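Local coordinates for single-stranded DNA-binding protein (Mycobacterium smegmatis, PDB 5GQO) that probably binds single-stranded DNA through an OB-fold domain and assembles into a tetramer of four such subunits, at residues F28-N33 and F51-N56; V76-N81 and V120-V125. All blocks are in the same frame, centred on the assembly; numbering follows the deposited sequence.

Interaction 1 of 2, residues F28-N33 and F51-N56; sequences FTVVGN and FRVASN
The hydroxyl of S55 links the two segments beside the corner the chain turns at G32: OG donates to V31 O at 2.6 Å and accepts from a water at 3.2 Å from that same OG. The oxygen of this water lies 3.0 Å from V31 N and accepts a hydrogen bond from it, so the serine reaches both backbone polar atoms of V31, one directly and one through the water. S55 OG stands 25° out of the plane of the V31 carbonyl. A further, weak hydrogen bond runs from S55 OG to T26 OG1 of a second subunit. V30 supplies the apolar neighbour of the hydroxyl. Its CG2, anti to the backbone N, comes to 3.5 Å from S55 OG, while CG1 makes a loose contact with V53 CG1 on the buried face.

Past the corner, N33 begins a conventional antiparallel pairing with A54. In this hydrogen-bonded pair N33 N donates to A54 O at 2.9 Å, in the carbonyl plane, and A54 N returns the bond to N33 O at 2.9 Å along a nearly linear C=O...N path. The G32 backbone runs so close to the partner strand that its CA lies 3.1 Å from A54 O in a CA-H...O contact. V53 CG1 packs against the backbone at the corner, 3.5 Å from N33 O. The amide end of N33 is held outside the two segments, by R131 and by the carbonyl of G93.

Strand 27-31 pairs with strand 95-105, whereas strand 33-43 pairs with strand 46-55. A sharply bent first strand whose two halves pair with different strands, so that it is shared by both sheets of the barrel, is characteristic of the OB fold.

Interaction 2 of 2, residues V76-N81 and V120-V125; sequences VNCWGN and VRATAV
V76 turns CG1 anti to its own backbone N (chi1 -177°) and C78 turns SG anti to its carbonyl carbon (chi1 -50°), and these two rotations bring both groups onto the methyl of A122. V76 CG1 meets A122 CB at 3.8 Å and C78 SG approaches that CB at 4.2 Å, so the alanine methyl has an apolar partner from each of two alternate residues of strand 73-79. The sulfur also touches V125 CG2 at 4.0 Å, beyond the bulge that T123 and A124 form against V99. L82 and V86 of helix 80-89 continue this apolar layer, L82 against A122 and both leucine and valine against V125.

The backbones run parallel, with V76 beside V120 and N77 beside R121. N77 uses both its polar backbone atoms: its N donates to V120 O at 2.9 Å, nearly straight on to the carbonyl, and its O receives A122 N at 3.1 Å from a donor tilted out of the carbonyl plane. Where the strands begin to separate, a water takes over. It accepts from W79 N at 2.7 Å and donates to A122 O at 2.8 Å, lying in the plane of the indole at its edge.

On the face that carries N77 and R121 the contacts are looser. The bent aliphatic chain of R121 crosses the indole obliquely, R121 CD lying 4.1 Å from W79 CD1, with the ring and guanidinium planes 77° apart. N77 ND2 is hydrogen-bonded to E119 OE1.

The contact is thus divided in its chemistry: two main-chain bonds hold the strands together and a water links them further along, small valine, cysteine and alanine groups fill the inner face, and the outer face carries N77, R121 and the indole of W79.

How the interactions relate
Strands 46-55 and 73-79 are neighbours in one curled sheet, so interactions 1 and 2 are joined directly: F51 O lies 2.8 Å from V76 N, a probable hydrogen bond, and V53 packs on V76, F51 on C78 and F28 on V120. Both contacts are partly buried and combine an apolar inner face with a more polar outer one. They differ in strand geometry. In interaction 1 the pairing is antiparallel, starts only after a corner and is supplemented by a serine hydroxyl; interaction 2 is a parallel pairing that ends in a water bridge. Interaction 1 touches both the second and the third subunit, interaction 2 the third.

Interaction 1 of 2, residues F28-N33 and F51-N56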
loop_
_atom_site.group_PDB
_atom_site.type_symbol
_atom_site.label_atom_id
_atom_site.label_comp_id
_atom_site.label_asym_id
_atom_site.label_seq_id
_atom_site.Cartn_x
_atom_site.Cartn_y
_atom_site.Cartn_z
ATOM N N PHE B 28 1.081 3.313 4.579
ATOM C CA PHE B 28 1.588 4.196 3.570
ATOM C C PHE B 28 3.046 3.896 3.280
ATOM O O PHE B 28 3.833 3.594 4.206
ATOM C CB PHE B 28 1.438 5.608 4.077
ATOM C CG PHE B 28 1.909 6.662 3.107
ATOM C CD1 PHE B 28 1.300 6.799 1.866
ATOM C CD2 PHE B 28 2.932 7.505 3.426
ATOM C CE1 PHE B 28 1.701 7.774 0.963
ATOM C CE2 PHE B 28 3.331 8.509 2.545
ATOM C CZ PHE B 28 2.725 8.637 1.309
ATOM N N THR B 29 3.402 4.042 2.004
ATOM C CA THR B 29 4.748 3.922 1.524
ATOM C C THR B 29 5.057 5.048 0.581
ATOM O O THR B 29 4.245 5.376 -0.248
ATOM C CB THR B 29 4.956 2.679 0.739
ATOM O OG1 THR B 29 4.819 1.536 1.593
ATOM C CG2 THR B 29 6.396 2.700 0.167
ATOM N N VAL B 30 6.209 5.691 0.754
ATOM C CA VAL B 30 6.686 6.680 -0.206
ATOM C C VAL B 30 8.170 6.452 -0.500
ATOM O O VAL B 30 8.948 6.116 0.378
ATOM C CB VAL B 30 6.437 8.147 0.250
ATOM C CG1 VAL B 30 7.206 8.504 1.515
ATOM C CG2 VAL B 30 6.795 9.127 -0.852
ATOM N N VAL B 31 8.528 6.633 -1.751
ATOM C CA VAL B 31 9.911 6.516 -2.197
ATOM C C VAL B 31 10.308 7.884 -2.790
ATOM O O VAL B 31 9.575 8.444 -3.584
ATOM C CB VAL B 31 10.020 5.445 -3.290
ATOM C CG1 VAL B 31 11.392 5.477 -3.905
ATOM C CG2 VAL B 31 9.659 4.068 -2.730
ATOM N N GLY B 32 11.437 8.442 -2.384
ATOM C CA GLY B 32 11.825 9.746 -2.895
ATOM C C GLY B 32 13.157 10.196 -2.329
ATOM O O GLY B 32 14.124 9.443 -2.321
ATOM N N ASN B 33 13.183 11.431 -1.846
ATOM C CA ASN B 33 14.379 12.075 -1.346
ATOM C C ASN B 33 14.046 12.931 -0.153
ATOM O O ASN B 33 13.008 13.596 -0.142
ATOM C CB ASN B 33 14.972 12.980 -2.425
ATOM C CG ASN B 33 15.523 12.195 -3.560
ATOM O OD1 ASN B 33 14.796 11.816 -4.466
ATOM N ND2 ASN B 33 16.806 11.871 -3.481
ATOM N N PHE B 51 11.713 15.068 9.130
ATOM C CA PHE B 51 12.242 15.672 7.930
ATOM C C PHE B 51 11.211 15.617 6.873
ATOM O O PHE B 51 10.174 14.955 7.008
ATOM C CB PHE B 51 13.545 14.936 7.509
ATOM C CG PHE B 51 13.440 13.422 7.470
ATOM C CD1 PHE B 51 13.022 12.803 6.344
ATOM C CD2 PHE B 51 13.741 12.649 8.551
ATOM C CE1 PHE B 51 12.879 11.413 6.275
ATOM C CE2 PHE B 51 13.640 11.250 8.492
ATOM C CZ PHE B 51 13.180 10.636 7.356
ATOM N N ARG B 52 11.489 16.293 5.777
ATOM C CA ARG B 52 10.527 16.398 4.690
ATOM C C ARG B 52 10.980 15.519 3.528
ATOM O O ARG B 52 12.174 15.417 3.261
ATOM C CB ARG B 52 10.547 17.843 4.284
ATOM C CG ARG B 52 9.293 18.377 3.641
ATOM C CD ARG B 52 8.614 19.351 4.553
ATOM N NE ARG B 52 7.209 19.020 4.544
ATOM C CZ ARG B 52 6.397 19.310 3.538
ATOM N NH1 ARG B 52 5.111 18.962 3.615
ATOM N NH2 ARG B 52 6.865 19.963 2.466
ATOM N N VAL B 53 10.030 14.854 2.870
ATOM C CA VAL B 53 10.328 13.961 1.740
ATOM C C VAL B 53 9.531 14.387 0.509
ATOM O O VAL B 53 8.340 14.686 0.614
ATOM C CB VAL B 53 10.031 12.472 2.025
ATOM C CG1 VAL B 53 10.284 11.624 0.768
ATOM C CG2 VAL B 53 10.916 11.965 3.138
ATOM N N ALA B 54 10.223 14.402 -0.632
ATOM C CA ALA B 54 9.618 14.624 -1.941
ATOM C C ALA B 54 9.690 13.341 -2.713
ATOM O O ALA B 54 10.725 12.641 -2.737
ATOM C CB ALA B 54 10.372 15.672 -2.696
ATOM N N SER B 55 8.583 13.004 -3.347
ATOM C CA SER B 55 8.575 11.818 -4.153
ATOM C C SER B 55 9.003 12.041 -5.582
ATOM O O SER B 55 8.501 12.940 -6.262
ATOM C CB SER B 55 7.227 11.184 -4.190
ATOM O OG SER B 55 7.475 9.790 -4.232
ATOM N N ASN B 56 9.849 11.102 -6.022
ATOM C CA ASN B 56 10.462 11.038 -7.361
ATOM C C ASN B 56 9.495 10.708 -8.569
ATOM O O ASN B 56 9.805 9.831 -9.398
ATOM C CB ASN B 56 11.728 10.094 -7.304
ATOM C CG ASN B 56 11.392 8.588 -7.119
ATOM O OD1 ASN B 56 10.254 8.193 -6.847
ATOM N ND2 ASN B 56 12.399 7.744 -7.301
HETATM O O HOH W 1 6.500 6.793 -3.898
#

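Interaction 2 of 2, residues V76-N81 and V120-V125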
loop_
_atom_site.group_PDB
_atom_site.type_symbol
_atom_site.label_atom_id
_atom_site.label_comp_id
_atom_site.label_asym_id
_atom_site.label_seq_id
_atom_site.Cartn_x
_atom_site.Cartn_y
_atom_site.Cartn_z
ATOM N N VAL B 76 7.986 13.306 7.560
ATOM C CA VAL B 76 8.177 11.966 8.103
ATOM C C VAL B 76 8.677 12.105 9.529
ATOM O O VAL B 76 9.549 12.925 9.783
ATOM C CB VAL B 76 9.247 11.209 7.323
ATOM C CG1 VAL B 76 9.374 9.814 7.849
ATOM C CG2 VAL B 76 8.894 11.178 5.852
ATOM N N ASN B 77 8.160 11.292 10.442
ATOM C CA ASN B 77 8.564 11.329 11.821
ATOM C C ASN B 77 9.136 9.986 12.189
ATOM O O ASN B 77 8.438 9.001 12.124
ATOM C CB ASN B 77 7.375 11.537 12.721
ATOM C CG ASN B 77 6.693 12.845 12.511
ATOM O OD1 ASN B 77 7.314 13.876 12.330
ATOM N ND2 ASN B 77 5.382 12.814 12.564
ATOM N N CYS B 78 10.390 9.946 12.628
ATOM C CA CYS B 78 10.969 8.733 13.128
ATOM C C CYS B 78 11.220 8.825 14.646
ATOM O O CYS B 78 11.608 9.864 15.173
ATOM C CB CYS B 78 12.279 8.506 12.410
ATOM S SG CYS B 78 12.168 8.622 10.633
ATOM N N TRP B 79 11.014 7.719 15.332
ATOM C CA TRP B 79 11.073 7.662 16.775
ATOM C C TRP B 79 11.971 6.517 17.162
ATOM O O TRP B 79 12.116 5.547 16.424
ATOM C CB TRP B 79 9.666 7.374 17.369
ATOM C CG TRP B 79 8.649 8.455 17.160
ATOM C CD1 TRP B 79 7.721 8.530 16.172
ATOM C CD2 TRP B 79 8.456 9.606 17.976
ATOM N NE1 TRP B 79 6.983 9.687 16.299
ATOM C CE2 TRP B 79 7.423 10.359 17.407
ATOM C CE3 TRP B 79 9.063 10.077 19.142
ATOM C CZ2 TRP B 79 6.985 11.559 17.972
ATOM C CZ3 TRP B 79 8.640 11.284 19.692
ATOM C CH2 TRP B 79 7.605 11.996 19.118
ATOM N N GLY B 80 12.553 6.592 18.342
ATOM C CA GLY B 80 13.209 5.414 18.911
ATOM C C GLY B 80 14.449 4.993 18.162
ATOM O O GLY B 80 15.239 5.834 17.668
ATOM N N ASN B 81 14.610 3.687 18.047
ATOM C CA ASN B 81 15.680 3.145 17.266
ATOM C C ASN B 81 15.694 3.633 15.791
ATOM O O ASN B 81 16.768 3.735 15.179
ATOM C CB ASN B 81 15.578 1.636 17.339
ATOM C CG ASN B 81 16.061 1.102 18.674
ATOM O OD1 ASN B 81 17.018 1.617 19.261
ATOM N ND2 ASN B 81 15.420 0.069 19.153
ATOM N N VAL B 120 3.799 11.330 8.198
ATOM C CA VAL B 120 3.960 9.915 8.274
ATOM C C VAL B 120 4.593 9.506 9.596
ATOM O O VAL B 120 5.634 10.048 9.976
ATOM C CB VAL B 120 4.897 9.434 7.146
ATOM C CG1 VAL B 120 5.119 7.920 7.231
ATOM C CG2 VAL B 120 4.349 9.836 5.808
ATOM N N ARG B 121 3.977 8.567 10.305
ATOM C CA ARG B 121 4.661 7.952 11.437
ATOM C C ARG B 121 5.394 6.756 10.866
ATOM O O ARG B 121 4.781 5.697 10.659
ATOM C CB ARG B 121 3.697 7.484 12.537
ATOM C CG ARG B 121 4.339 6.576 13.594
ATOM C CD ARG B 121 4.105 7.124 14.971
ATOM N NE ARG B 121 2.855 6.630 15.536
ATOM C CZ ARG B 121 1.859 7.402 16.027
ATOM N NH1 ARG B 121 1.898 8.750 16.051
ATOM N NH2 ARG B 121 0.798 6.788 16.519
ATOM N N ALA B 122 6.700 6.906 10.664
ATOM C CA ALA B 122 7.471 5.865 10.020
ATOM C C ALA B 122 7.720 4.701 10.932
ATOM O O ALA B 122 7.910 4.864 12.134
ATOM C CB ALA B 122 8.794 6.413 9.499
ATOM N N THR B 123 7.706 3.528 10.324
ATOM C CA THR B 123 8.011 2.232 10.910
ATOM C C THR B 123 9.326 1.657 10.379
ATOM O O THR B 123 9.991 0.915 11.058
ATOM C CB THR B 123 6.846 1.290 10.448
ATOM O OG1 THR B 123 5.833 1.294 11.444
ATOM C CG2 THR B 123 7.269 -0.162 10.154
ATOM N N ALA B 124 9.649 1.938 9.122
ATOM C CA ALA B 124 10.901 1.516 8.529
ATOM C C ALA B 124 11.307 2.569 7.517
ATOM O O ALA B 124 10.475 3.127 6.821
ATOM C CB ALA B 124 10.746 0.176 7.866
ATOM N N VAL B 125 12.576 2.923 7.530
ATOM C CA VAL B 125 13.121 3.834 6.592
ATOM C C VAL B 125 14.448 3.249 6.174
ATOM O O VAL B 125 15.161 2.660 6.972
ATOM C CB VAL B 125 13.388 5.197 7.213
ATOM C CG1 VAL B 125 13.980 6.166 6.177
ATOM C CG2 VAL B 125 12.125 5.783 7.755
HETATM O O HOH W 2 9.295 5.821 14.396
#